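Local coordinates for membrane lipoprotein family protein (Aeropyrum pernix, PDB 4PEV) that binds adenosine, probably as the solute-binding component of an ABC transporter that takes up nucleosides, at residues A73-D78 / I339-E344; A139-A144 / K299-A304. All coordinates share one frame; numbering follows the deposited sequence.

In the fold
Two lobes, each built on its own sheet, close over adenosine. Contact 1 spans the two lobes; in contact 2, segment 299-304 runs from the end of strand 293-299 of one sheet into a helix packed on the other lobe, so this contact sits at a crossing between them. Along the chain the segments follow the order 73-78, 139-144, 299-304, 339-344. The contact centres lie about 15 Å apart. Helix 69-84, which carries one side of contact 1, packs directly on the start of helix 301-313 in contact 2, through Ala73 on Val301 and Gly76 on Asp302. Contact 2 reaches the ribose of the bound adenosine, whereas contact 1 is a small touch away from the nucleoside.

Contact 1: residues A73-D78 / I339-E344; sequences AALGAD and IRYFAE
Leu75 and Tyr341 both swing their CG atoms away from the backbone N and beside the carbonyl carbon (chi1 -154° and 171°), and from opposite directions the two side chains reach across the gap between their helices. One methyl group meets the hydroxyl end and adjoining edge of the phenol: Leu75 CD2 lies 3.6 Å from Tyr341 OH and 4.2 Å from Tyr341 CE2, close to the plane of the ring rather than over a face. The same methyl approaches Phe342 obliquely, with CD2 of Leu75 4.4 Å from CE1 of Phe342. No hydrogen bond crosses between the segments, and the nearest CA atoms, those of Leu75 and Phe342, are still 10.8 Å apart. Such a thin bridge fits a two-lobed, type I periplasmic-binding-protein fold, in which helix 69-84 belongs to one lobe and helix 336-348 to the other; in proteins of this fold the cleft between the lobes typically closes on the solute. Within helix 336-348 the two rings pack on each other, Tyr341 CD2 lying 3.7 Å above the centre of the Phe342 ring. Phe342 is buried and also rests on Ser284, in the loop that follows adenosine-binding Asp282, while Tyr341 stays exposed. Leu75 and Tyr341 both also touch a neighbouring molecule in the crystal, so the lattice may influence how they sit. Arg340, on the same helix, forms a salt bridge with Glu359.

Contact 2: residues A139-A144 / K299-A304; sequences ALIDAA and KRVDVA. With ADN (adenosine), chain F.
Lys299 crosses to Asp142 at about a right angle and ends beside both its carboxylate and the ribose of adenosine. CB starts out toward 139-144, and CG continues away from the backbone N (chi1 -177°), carrying the chain across the gap. Bends at the next two torsions then bring CD to 4.2 Å from OD1 of Asp142, and CE lies near both that oxygen and O3' of the sugar. At the tip, NZ forms a salt bridge with Asp142 OD1 at 2.6 Å, arriving on the syn side but 27° out of the carboxylate plane. NZ also donates to adenosine O2' at 3.1 Å and, more weakly, to O3'. The other carboxylate oxygen, Asp142 OD2, accepts a hydrogen bond from O2' of adenosine at 2.8 Å, so acid, ammonium and sugar are linked in a ring of bonds. Glu159 makes a second salt bridge to NZ; its carboxylate lies close to that of Asp142, a like-charged pair that the lysine probably offsets. Ile141 CG2 meets Val301 CG1 at 3.8 Å, and Ile141 CD1 reaches Ala304 CB at 4.1 Å, packing within the Asp142 lobe that sets strand 137-141 against the first turn of helix 301-313. Asp142 and Lys299, by contrast, come from different lobes and both hold O2', consistent with the interlobe nucleoside site of PnrA-like binding proteins.

Contact 1: residues A73-D78 / I339-E344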
loop_
_atom_site.group_PDB
_atom_site.type_symbol
_atom_site.label_atom_id
_atom_site.label_comp_id
_atom_site.label_asym_id
_atom_site.label_seq_id
_atom_site.Cartn_x
_atom_site.Cartn_y
_atom_site.Cartn_z
ATOM N N ALA C 73 -4.465 -6.523 -7.187
ATOM C CA ALA C 73 -5.681 -7.331 -7.098
ATOM C C ALA C 73 -5.963 -8.108 -8.378
ATOM O O ALA C 73 -6.250 -9.292 -8.338
ATOM C CB ALA C 73 -6.866 -6.450 -6.756
ATOM N N ALA C 74 -5.868 -7.438 -9.515
ATOM C CA ALA C 74 -6.037 -8.101 -10.809
ATOM C C ALA C 74 -5.039 -9.240 -10.983
ATOM O O ALA C 74 -5.373 -10.286 -11.518
ATOM C CB ALA C 74 -5.890 -7.100 -11.944
ATOM N N LEU C 75 -3.816 -9.033 -10.524
ATOM C CA LEU C 75 -2.783 -10.037 -10.669
ATOM C C LEU C 75 -3.198 -11.340 -9.999
ATOM O O LEU C 75 -3.014 -12.411 -10.566
ATOM C CB LEU C 75 -1.490 -9.550 -10.039
ATOM C CG LEU C 75 -0.249 -10.166 -10.647
ATOM C CD1 LEU C 75 0.088 -9.392 -11.908
ATOM C CD2 LEU C 75 0.916 -10.126 -9.674
ATOM N N GLY C 76 -3.745 -11.241 -8.784
ATOM C CA GLY C 76 -4.230 -12.410 -8.046
ATOM C C GLY C 76 -5.389 -13.085 -8.756
ATOM O O GLY C 76 -5.492 -14.304 -8.802
ATOM N N ALA C 77 -6.272 -12.272 -9.311
ATOM C CA ALA C 77 -7.354 -12.767 -10.116
ATOM C C ALA C 77 -6.854 -13.370 -11.417
ATOM O O ALA C 77 -7.391 -14.371 -11.852
ATOM C CB ALA C 77 -8.331 -11.643 -10.405
ATOM N N ASP C 78 -5.853 -12.752 -12.050
ATOM C CA ASP C 78 -5.313 -13.250 -13.326
ATOM C C ASP C 78 -4.624 -14.605 -13.109
ATOM O O ASP C 78 -4.750 -15.515 -13.930
ATOM C CB ASP C 78 -4.332 -12.240 -13.965
ATOM C CG ASP C 78 -5.042 -10.983 -14.595
ATOM O OD1 ASP C 78 -6.210 -11.096 -15.062
ATOM O OD2 ASP C 78 -4.413 -9.880 -14.635
ATOM N N ILE C 339 11.652 -7.149 -7.141
ATOM C CA ILE C 339 11.923 -6.022 -8.027
ATOM C C ILE C 339 11.997 -6.461 -9.480
ATOM O O ILE C 339 11.420 -5.813 -10.357
ATOM C CB ILE C 339 13.245 -5.315 -7.653
ATOM C CG1 ILE C 339 13.082 -4.573 -6.335
ATOM C CG2 ILE C 339 13.666 -4.307 -8.716
ATOM C CD1 ILE C 339 14.390 -4.161 -5.705
ATOM N N ARG C 340 12.712 -7.558 -9.720
ATOM C CA ARG C 340 12.886 -8.072 -11.070
ATOM C C ARG C 340 11.565 -8.650 -11.583
ATOM O O ARG C 340 11.244 -8.497 -12.748
ATOM C CB ARG C 340 14.004 -9.125 -11.118
ATOM C CG ARG C 340 14.390 -9.559 -12.536
ATOM C CD ARG C 340 15.569 -10.537 -12.589
ATOM N NE ARG C 340 15.915 -11.104 -11.277
ATOM C CZ ARG C 340 17.039 -10.855 -10.590
ATOM N NH1 ARG C 340 17.981 -10.046 -11.078
ATOM N NH2 ARG C 340 17.235 -11.432 -9.398
ATOM N N TYR C 341 10.791 -9.288 -10.714
ATOM C CA TYR C 341 9.516 -9.888 -11.121
ATOM C C TYR C 341 8.526 -8.891 -11.719
ATOM O O TYR C 341 7.896 -9.156 -12.755
ATOM C CB TYR C 341 8.875 -10.565 -9.925
ATOM C CG TYR C 341 7.469 -11.046 -10.143
ATOM C CD1 TYR C 341 7.214 -12.244 -10.806
ATOM C CD2 TYR C 341 6.390 -10.330 -9.637
ATOM C CE1 TYR C 341 5.915 -12.704 -10.978
ATOM C CE2 TYR C 341 5.094 -10.780 -9.792
ATOM C CZ TYR C 341 4.857 -11.961 -10.467
ATOM O OH TYR C 341 3.560 -12.393 -10.615
ATOM N N PHE C 342 8.387 -7.747 -11.050
ATOM C CA PHE C 342 7.476 -6.704 -11.509
ATOM C C PHE C 342 8.062 -5.976 -12.663
ATOM O O PHE C 342 7.333 -5.492 -13.507
ATOM C CB PHE C 342 7.133 -5.734 -10.388
ATOM C CG PHE C 342 6.182 -6.311 -9.407
ATOM C CD1 PHE C 342 4.845 -6.419 -9.729
ATOM C CD2 PHE C 342 6.633 -6.810 -8.198
ATOM C CE1 PHE C 342 3.958 -6.992 -8.843
ATOM C CE2 PHE C 342 5.754 -7.379 -7.296
ATOM C CZ PHE C 342 4.410 -7.470 -7.620
ATOM N N ALA C 343 9.384 -5.901 -12.707
ATOM C CA ALA C 343 10.071 -5.340 -13.864
ATOM C C ALA C 343 9.855 -6.215 -15.109
ATOM O O ALA C 343 9.643 -5.687 -16.198
ATOM C CB ALA C 343 11.554 -5.157 -13.564
ATOM N N GLU C 344 9.898 -7.539 -14.940
ATOM C CA GLU C 344 9.550 -8.498 -16.006
ATOM C C GLU C 344 8.119 -8.253 -16.492
ATOM O O GLU C 344 7.875 -8.160 -17.687
ATOM C CB GLU C 344 9.699 -9.960 -15.521
ATOM C CG GLU C 344 11.156 -10.423 -15.327
ATOM C CD GLU C 344 11.341 -11.687 -14.459
ATOM O OE1 GLU C 344 10.348 -12.399 -14.166
ATOM O OE2 GLU C 344 12.508 -11.983 -14.082
#

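Contact 2: residues A139-A144 / K299-A304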
loop_
_atom_site.group_PDB
_atom_site.type_symbol
_atom_site.label_atom_id
_atom_site.label_comp_id
_atom_site.label_asym_id
_atom_site.label_seq_id
_atom_site.Cartn_x
_atom_site.Cartn_y
_atom_site.Cartn_z
ATOM N N ALA C 139 -15.815 -11.683 -0.961
ATOM C CA ALA C 139 -14.532 -11.376 -0.321
ATOM C C ALA C 139 -14.310 -9.867 -0.330
ATOM O O ALA C 139 -14.352 -9.236 -1.371
ATOM C CB ALA C 139 -13.385 -12.099 -1.000
ATOM N N LEU C 140 -14.129 -9.294 0.853
ATOM C CA LEU C 140 -13.836 -7.876 0.991
ATOM C C LEU C 140 -12.342 -7.749 1.171
ATOM O O LEU C 140 -11.778 -8.392 2.046
ATOM C CB LEU C 140 -14.570 -7.306 2.201
ATOM C CG LEU C 140 -14.488 -5.795 2.441
ATOM C CD1 LEU C 140 -14.713 -4.968 1.173
ATOM C CD2 LEU C 140 -15.481 -5.381 3.518
ATOM N N ILE C 141 -11.690 -6.957 0.326
ATOM C CA ILE C 141 -10.234 -6.791 0.404
ATOM C C ILE C 141 -9.884 -5.411 0.960
ATOM O O ILE C 141 -10.475 -4.403 0.548
ATOM C CB ILE C 141 -9.544 -6.953 -0.965
ATOM C CG1 ILE C 141 -10.042 -8.202 -1.711
ATOM C CG2 ILE C 141 -8.034 -6.988 -0.801
ATOM C CD1 ILE C 141 -9.932 -9.507 -0.945
ATOM N N ASP C 142 -8.930 -5.396 1.901
ATOM C CA ASP C 142 -8.426 -4.181 2.552
ATOM C C ASP C 142 -9.429 -3.586 3.543
ATOM O O ASP C 142 -9.312 -2.426 3.934
ATOM C CB ASP C 142 -8.018 -3.135 1.498
ATOM C CG ASP C 142 -6.904 -2.199 1.976
ATOM O OD1 ASP C 142 -5.909 -2.705 2.541
ATOM O OD2 ASP C 142 -7.011 -0.962 1.763
ATOM N N ALA C 143 -10.412 -4.384 3.952
ATOM C CA ALA C 143 -11.421 -3.926 4.910
ATOM C C ALA C 143 -12.135 -5.098 5.528
ATOM O O ALA C 143 -12.114 -6.203 4.993
ATOM C CB ALA C 143 -12.432 -2.990 4.257
ATOM N N ALA C 144 -12.742 -4.833 6.677
ATOM C CA ALA C 144 -13.566 -5.805 7.364
ATOM C C ALA C 144 -14.860 -5.168 7.813
ATOM O O ALA C 144 -14.917 -3.993 8.208
ATOM C CB ALA C 144 -12.836 -6.396 8.548
ATOM N N LYS C 299 2.219 -4.887 -0.374
ATOM C CA LYS C 299 0.962 -5.335 0.194
ATOM C C LYS C 299 0.445 -6.402 -0.743
ATOM O O LYS C 299 0.163 -6.118 -1.911
ATOM C CB LYS C 299 -0.012 -4.170 0.293
ATOM C CG LYS C 299 -1.327 -4.538 0.950
ATOM C CD LYS C 299 -1.857 -3.450 1.894
ATOM C CE LYS C 299 -2.929 -2.589 1.259
ATOM N NZ LYS C 299 -3.526 -1.637 2.240
ATOM N N ARG C 300 0.352 -7.633 -0.249
ATOM C CA ARG C 300 0.037 -8.774 -1.103
ATOM C C ARG C 300 -1.461 -8.961 -1.309
ATOM O O ARG C 300 -2.033 -9.998 -0.962
ATOM C CB ARG C 300 0.680 -10.038 -0.547
ATOM C CG ARG C 300 2.192 -9.936 -0.369
ATOM C CD ARG C 300 2.894 -9.427 -1.627
ATOM N NE ARG C 300 2.588 -10.267 -2.780
ATOM C CZ ARG C 300 3.260 -11.362 -3.112
ATOM N NH1 ARG C 300 4.296 -11.755 -2.402
ATOM N NH2 ARG C 300 2.903 -12.066 -4.168
ATOM N N VAL C 301 -2.069 -7.954 -1.933
ATOM C CA VAL C 301 -3.477 -7.994 -2.310
ATOM C C VAL C 301 -3.766 -9.145 -3.283
ATOM O O VAL C 301 -4.862 -9.718 -3.291
ATOM C CB VAL C 301 -3.895 -6.660 -2.962
ATOM C CG1 VAL C 301 -5.332 -6.716 -3.477
ATOM C CG2 VAL C 301 -3.752 -5.524 -1.969
ATOM N N ASP C 302 -2.775 -9.463 -4.111
ATOM C CA ASP C 302 -2.876 -10.551 -5.075
ATOM C C ASP C 302 -3.064 -11.884 -4.391
ATOM O O ASP C 302 -3.823 -12.722 -4.874
ATOM C CB ASP C 302 -1.651 -10.580 -5.988
ATOM C CG ASP C 302 -0.337 -10.671 -5.228
ATOM O OD1 ASP C 302 -0.142 -9.970 -4.200
ATOM O OD2 ASP C 302 0.520 -11.452 -5.686
ATOM N N VAL C 303 -2.408 -12.066 -3.249
ATOM C CA VAL C 303 -2.533 -13.305 -2.500
ATOM C C VAL C 303 -3.897 -13.358 -1.832
ATOM O O VAL C 303 -4.530 -14.401 -1.823
ATOM C CB VAL C 303 -1.387 -13.481 -1.480
ATOM C CG1 VAL C 303 -1.607 -14.699 -0.606
ATOM C CG2 VAL C 303 -0.059 -13.596 -2.213
ATOM N N ALA C 304 -4.365 -12.246 -1.284
ATOM C CA ALA C 304 -5.736 -12.195 -0.748
ATOM C C ALA C 304 -6.718 -12.700 -1.794
ATOM O O ALA C 304 -7.377 -13.720 -1.582
ATOM C CB ALA C 304 -6.113 -10.780 -0.324
HETATM O "O5'" ADN F . -1.772 3.115 -2.581
HETATM C "C5'" ADN F . -1.736 3.167 -1.142
HETATM C "C4'" ADN F . -2.945 2.551 -0.429
HETATM O "O4'" ADN F . -4.150 3.274 -0.693
HETATM C "C3'" ADN F . -3.296 1.107 -0.776
HETATM O "O3'" ADN F . -2.460 0.166 -0.095
HETATM C "C2'" ADN F . -4.764 1.029 -0.369
HETATM O "O2'" ADN F . -4.950 0.790 1.033
HETATM C "C1'" ADN F . -5.276 2.403 -0.715
HETATM N N9 ADN F . -5.856 2.431 -2.071
HETATM C C8 ADN F . -5.194 2.522 -3.248
HETATM N N7 ADN F . -6.056 2.536 -4.300
HETATM C C5 ADN F . -7.298 2.462 -3.775
HETATM C C6 ADN F . -8.683 2.426 -4.290
HETATM N N6 ADN F . -8.906 2.473 -5.617
HETATM N N1 ADN F . -9.702 2.333 -3.400
HETATM C C2 ADN F . -9.495 2.272 -2.067
HETATM N N3 ADN F . -8.269 2.298 -1.529
HETATM C C4 ADN F . -7.158 2.386 -2.310
#